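Local coordinates for protein putative phosphosugar isomerases (Salmonella typhimurium LT2, PDB 3FKJ) that probably binds a phosphorylated sugar or related carbohydrate derivative and may act as a sugar isomerase, at residues A[46-51]-A[74-79]; A[42-47]-A[91-96]. All blocks are in the same frame, centred on the assembly; numbering follows the deposited sequence.

Contact 1 (A[46-51]-A[74-79]); sequences VGCGGS and ITSNEF
Val-46 and Ile-74 pair as parallel neighbours, their CA atoms 5.1 Å apart, near the C-terminal ends of two adjacent strands. Beyond this pair the ladder frays: the N-H of Gly-47 reaches Ile-74 O in a weak bond, and Ser-76 N, already in the first turn of helix 76-81, gives a second weak and more bent bond (132° at the hydrogen) to Gly-47 O. Gly-47 O also takes a C-H contact from Thr-75 CA at 3.2 Å. On the face shared by Val-46 and Ile-74 the two side chains lie alongside each other, pointing the same way, with CG2 of Val-46 3.6 Å from CG2 of Ile-74. Val-46 CG2 also sits almost on the normal of the Phe-79 ring, 4.1 Å from its centroid, a CH-pi contact over the centre of the face. The other branch of Val-46, CG1, stands anti to the backbone N (chi1 -170°) and thus leans over the start of the helix, meeting Ser-76 CA at 3.6 Å and Phe-79 CB at 3.9 Å. Both segments pass from strand to helix, as in the SIS domain, an alpha/beta sandwich in which sugar phosphates are generally bound at the C-terminal edge of the parallel sheet. Here the turn Gly-47 to Gly-49 leads into helix 50-53, with Gly-49 at the N-cap and at positive phi. Cys-48 SG rests 3.6 Å from Ser-76 OG, whose hydrogen-bond partner is Thr-105; Ser-76 OG presses against Gly-47 CA at 3.1 Å. Thr-75 OG1 is hydrogen-bonded to Glu-249 of the second subunit, and the same carboxylate oxygen, OE2, accepts the N-H of Gly-49.

Contact 2 (A[42-47]-A[91-96]); sequences RVWFVG and SVVILA
Trp-44 donates its backbone N-H to Val-92 O and accepts that of Ile-94, so both its backbone polar atoms are tied to strand 91-97. The Ile-94 bond is short and nearly straight, 2.7 Å from N to Trp-44 O with 174° at the hydrogen. These are rungs of a parallel ladder at the centre of the SIS-domain sheet, a Rossmann-like alpha/beta arrangement; it runs from Arg-42 beside Ser-91 to Val-46 beside Leu-95, the strand axes 4.7 Å apart. At its far end the rung from Ala-96 N to Val-46 O is weak.

On one face Ile-94 reaches with CD1 to Val-43 CG1 and to Phe-45 CE1, 3.8 Å in each case. Its CG1 lies anti to the carbonyl carbon (chi1 -51°) and the chain then extends (chi2 173°), which brings CD1 up against both side chains. Phe-45 and Ile-94 run side by side in the same direction. Phe-55 meets the Phe-45 ring, while Ile-120 and Leu-122 of the next strand back Ile-94.

The opposite face carries Arg-42, Trp-44 and Val-46 against Ser-91, Val-93 and Leu-95. Val-93 CG1 touches Val-46 CG2 at 3.6 Å, and Leu-95 CD2 approaches Val-46 CB at 3.9 Å. Arg-42 turns outward, its NH1 hydrogen-bonded to Leu-69 O of the second subunit. Ser-91 OG, held by the N-H of Gly-88, lies at the edge of the indole near its plane, 3.2 Å from Trp-44 CZ3.

The two contacts have centres 10 Å apart and share Val-46 and Gly-47, since both start from strand 42-47. In the five-stranded parallel sheet this strand lies between its partners: 70-75 flanks it in contact 1 and 91-97 in contact 2. Along the chain come first the common strand, then the 74-79 segment, then 91-96. Contact 2 is the inner part of the sheet, whereas contact 1 lies where its strands open into turns and helices. A probable hydrogen bond from Ile-74 N to Phe-45 O and packing of Phe-79 on Trp-44 and Val-93 join them. Both also meet the second subunit, contact 2 through Arg-42 at its start.

Contact 1 (A[46-51]-A[74-79])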
loop_
_atom_site.group_PDB
_atom_site.type_symbol
_atom_site.label_atom_id
_atom_site.label_comp_id
_atom_site.label_asym_id
_atom_site.label_seq_id
_atom_site.Cartn_x
_atom_site.Cartn_y
_atom_site.Cartn_z
ATOM N N VAL A 46 12.348 -0.445 3.877
ATOM C CA VAL A 46 11.799 -0.794 5.153
ATOM C C VAL A 46 11.840 0.393 6.130
ATOM O O VAL A 46 12.852 1.042 6.334
ATOM C CB VAL A 46 12.465 -2.079 5.725
ATOM C CG1 VAL A 46 11.701 -2.598 6.982
ATOM C CG2 VAL A 46 12.523 -3.201 4.647
ATOM N N GLY A 47 10.698 0.666 6.727
ATOM C CA GLY A 47 10.598 1.710 7.709
ATOM C C GLY A 47 9.188 1.835 8.223
ATOM O O GLY A 47 8.329 1.027 7.872
ATOM N N CYS A 48 8.966 2.859 9.053
ATOM C CA CYS A 48 7.661 3.132 9.666
ATOM C C CYS A 48 7.175 4.534 9.357
ATOM O O CYS A 48 7.949 5.465 9.417
ATOM C CB CYS A 48 7.735 2.995 11.193
ATOM S SG CYS A 48 8.218 1.358 11.770
ATOM N N GLY A 49 5.887 4.644 9.040
ATOM C CA GLY A 49 5.224 5.911 8.805
ATOM C C GLY A 49 5.882 6.705 7.714
ATOM O O GLY A 49 6.008 6.237 6.577
ATOM N N GLY A 50 6.275 7.921 8.054
ATOM C CA GLY A 50 6.993 8.794 7.133
ATOM C C GLY A 50 8.301 8.208 6.636
ATOM O O GLY A 50 8.758 8.548 5.556
ATOM N N SER A 51 8.904 7.338 7.428
ATOM C CA SER A 51 10.137 6.683 7.039
ATOM C C SER A 51 9.962 5.470 6.123
ATOM O O SER A 51 10.943 4.914 5.648
ATOM C CB SER A 51 10.986 6.366 8.294
ATOM O OG SER A 51 11.582 7.566 8.802
ATOM N N ILE A 74 7.914 -2.291 2.921
ATOM C CA ILE A 74 7.291 -2.960 4.063
ATOM C C ILE A 74 7.543 -2.228 5.394
ATOM O O ILE A 74 8.616 -1.707 5.647
ATOM C CB ILE A 74 7.740 -4.455 4.129
ATOM C CG1 ILE A 74 7.041 -5.220 5.264
ATOM C CG2 ILE A 74 9.220 -4.535 4.319
ATOM C CD1 ILE A 74 5.557 -5.467 5.016
ATOM N N THR A 75 6.505 -2.196 6.221
ATOM C CA THR A 75 6.596 -1.624 7.555
ATOM C C THR A 75 7.485 -2.533 8.418
ATOM O O THR A 75 7.372 -3.769 8.381
ATOM C CB THR A 75 5.199 -1.310 8.143
ATOM O OG1 THR A 75 5.334 -0.442 9.277
ATOM C CG2 THR A 75 4.386 -2.615 8.506
ATOM N N SER A 76 8.359 -1.899 9.197
ATOM C CA SER A 76 9.491 -2.550 9.827
ATOM C C SER A 76 9.121 -3.754 10.665
ATOM O O SER A 76 9.750 -4.803 10.544
ATOM C CB SER A 76 10.278 -1.564 10.689
ATOM O OG SER A 76 10.775 -0.456 9.945
ATOM N N ASN A 77 8.127 -3.606 11.523
ATOM C CA ASN A 77 7.790 -4.639 12.442
ATOM C C ASN A 77 7.137 -5.834 11.785
ATOM O O ASN A 77 7.250 -6.953 12.305
ATOM C CB ASN A 77 6.978 -4.116 13.640
ATOM C CG ASN A 77 7.349 -4.847 14.920
ATOM O OD1 ASN A 77 8.432 -5.429 14.985
ATOM N ND2 ASN A 77 6.491 -4.805 15.932
ATOM N N GLU A 78 6.482 -5.626 10.646
ATOM C CA GLU A 78 6.022 -6.754 9.878
ATOM C C GLU A 78 7.173 -7.541 9.225
ATOM O O GLU A 78 7.124 -8.770 9.218
ATOM C CB GLU A 78 5.002 -6.379 8.834
ATOM C CG GLU A 78 4.538 -7.633 8.091
ATOM C CD GLU A 78 3.091 -7.636 7.757
ATOM O OE1 GLU A 78 2.280 -7.127 8.552
ATOM O OE2 GLU A 78 2.769 -8.160 6.683
ATOM N N PHE A 79 8.165 -6.816 8.703
ATOM C CA PHE A 79 9.401 -7.362 8.134
ATOM C C PHE A 79 10.161 -8.200 9.150
ATOM O O PHE A 79 10.636 -9.289 8.826
ATOM C CB PHE A 79 10.287 -6.193 7.625
ATOM C CG PHE A 79 11.562 -6.613 6.911
ATOM C CD1 PHE A 79 11.538 -7.073 5.604
ATOM C CD2 PHE A 79 12.798 -6.503 7.538
ATOM C CE1 PHE A 79 12.735 -7.409 4.936
ATOM C CE2 PHE A 79 13.974 -6.851 6.874
ATOM C CZ PHE A 79 13.934 -7.300 5.578
#

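Contact 2 (A[42-47]-A[91-96])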
loop_
_atom_site.group_PDB
_atom_site.type_symbol
_atom_site.label_atom_id
_atom_site.label_comp_id
_atom_site.label_asym_id
_atom_site.label_seq_id
_atom_site.Cartn_x
_atom_site.Cartn_y
_atom_site.Cartn_z
ATOM N N ARG A 42 17.369 -8.238 -5.267
ATOM C CA ARG A 42 16.161 -7.787 -4.584
ATOM C C ARG A 42 16.516 -6.599 -3.720
ATOM O O ARG A 42 17.598 -6.556 -3.130
ATOM C CB ARG A 42 15.582 -8.883 -3.706
ATOM C CG ARG A 42 15.389 -10.203 -4.399
ATOM C CD ARG A 42 14.607 -11.144 -3.517
ATOM N NE ARG A 42 13.191 -10.754 -3.419
ATOM C CZ ARG A 42 12.173 -11.333 -4.077
ATOM N NH1 ARG A 42 12.380 -12.356 -4.899
ATOM N NH2 ARG A 42 10.933 -10.883 -3.892
ATOM N N VAL A 43 15.606 -5.628 -3.678
ATOM C CA VAL A 43 15.654 -4.506 -2.748
ATOM C C VAL A 43 14.394 -4.550 -1.875
ATOM O O VAL A 43 13.293 -4.883 -2.373
ATOM C CB VAL A 43 15.704 -3.147 -3.524
ATOM C CG1 VAL A 43 15.853 -1.981 -2.573
ATOM C CG2 VAL A 43 16.850 -3.170 -4.499
ATOM N N TRP A 44 14.570 -4.258 -0.580
ATOM C CA TRP A 44 13.474 -3.865 0.287
ATOM C C TRP A 44 13.694 -2.478 0.814
ATOM O O TRP A 44 14.783 -2.135 1.301
ATOM C CB TRP A 44 13.304 -4.801 1.483
ATOM C CG TRP A 44 12.608 -6.068 1.176
ATOM C CD1 TRP A 44 11.259 -6.310 1.268
ATOM C CD2 TRP A 44 13.196 -7.257 0.706
ATOM N NE1 TRP A 44 10.984 -7.579 0.883
ATOM C CE2 TRP A 44 12.157 -8.207 0.567
ATOM C CE3 TRP A 44 14.508 -7.624 0.372
ATOM C CZ2 TRP A 44 12.384 -9.521 0.115
ATOM C CZ3 TRP A 44 14.743 -8.942 -0.040
ATOM C CH2 TRP A 44 13.675 -9.862 -0.188
ATOM N N PHE A 45 12.647 -1.687 0.697
ATOM C CA PHE A 45 12.474 -0.458 1.453
ATOM C C PHE A 45 11.708 -0.737 2.744
ATOM O O PHE A 45 10.573 -1.210 2.714
ATOM C CB PHE A 45 11.720 0.537 0.619
ATOM C CG PHE A 45 12.448 0.930 -0.609
ATOM C CD1 PHE A 45 13.559 1.764 -0.522
ATOM C CD2 PHE A 45 12.044 0.452 -1.852
ATOM C CE1 PHE A 45 14.240 2.142 -1.670
ATOM C CE2 PHE A 45 12.723 0.806 -3.009
ATOM C CZ PHE A 45 13.830 1.667 -2.911
ATOM N N VAL A 46 12.348 -0.445 3.877
ATOM C CA VAL A 46 11.799 -0.794 5.153
ATOM C C VAL A 46 11.840 0.393 6.130
ATOM O O VAL A 46 12.852 1.042 6.334
ATOM C CB VAL A 46 12.465 -2.079 5.725
ATOM C CG1 VAL A 46 11.701 -2.598 6.982
ATOM C CG2 VAL A 46 12.523 -3.201 4.647
ATOM N N GLY A 47 10.698 0.666 6.727
ATOM C CA GLY A 47 10.598 1.710 7.709
ATOM C C GLY A 47 9.188 1.835 8.223
ATOM O O GLY A 47 8.329 1.027 7.872
ATOM N N SER A 91 20.316 -9.612 -1.508
ATOM C CA SER A 91 19.321 -8.587 -1.213
ATOM C C SER A 91 20.000 -7.350 -0.643
ATOM O O SER A 91 21.051 -7.439 -0.029
ATOM C CB SER A 91 18.300 -9.077 -0.172
ATOM O OG SER A 91 17.654 -10.281 -0.554
ATOM N N VAL A 92 19.373 -6.207 -0.870
ATOM C CA VAL A 92 19.714 -4.939 -0.240
ATOM C C VAL A 92 18.471 -4.446 0.495
ATOM O O VAL A 92 17.346 -4.455 -0.039
ATOM C CB VAL A 92 20.199 -3.893 -1.270
ATOM C CG1 VAL A 92 20.378 -2.532 -0.604
ATOM C CG2 VAL A 92 21.512 -4.394 -1.965
ATOM N N VAL A 93 18.656 -4.099 1.754
ATOM C CA VAL A 93 17.556 -3.600 2.583
ATOM C C VAL A 93 17.901 -2.165 2.959
ATOM O O VAL A 93 18.968 -1.884 3.514
ATOM C CB VAL A 93 17.280 -4.489 3.827
ATOM C CG1 VAL A 93 16.100 -3.904 4.661
ATOM C CG2 VAL A 93 17.011 -5.945 3.399
ATOM N N ILE A 94 17.010 -1.254 2.590
ATOM C CA ILE A 94 17.239 0.157 2.785
ATOM C C ILE A 94 16.243 0.632 3.817
ATOM O O ILE A 94 15.029 0.543 3.613
ATOM C CB ILE A 94 17.112 0.962 1.471
ATOM C CG1 ILE A 94 17.963 0.315 0.386
ATOM C CG2 ILE A 94 17.450 2.470 1.710
ATOM C CD1 ILE A 94 17.793 0.931 -1.011
ATOM N N LEU A 95 16.787 1.106 4.942
ATOM C CA LEU A 95 15.998 1.510 6.098
ATOM C C LEU A 95 16.165 3.013 6.398
ATOM O O LEU A 95 17.185 3.594 6.082
ATOM C CB LEU A 95 16.368 0.625 7.292
ATOM C CG LEU A 95 16.417 -0.885 6.997
ATOM C CD1 LEU A 95 17.846 -1.426 6.972
ATOM C CD2 LEU A 95 15.581 -1.628 8.045
ATOM N N ALA A 96 15.118 3.634 6.924
ATOM C CA ALA A 96 15.147 5.031 7.352
ATOM C C ALA A 96 14.548 5.165 8.737
ATOM O O ALA A 96 13.605 4.461 9.107
ATOM C CB ALA A 96 14.422 5.927 6.401
#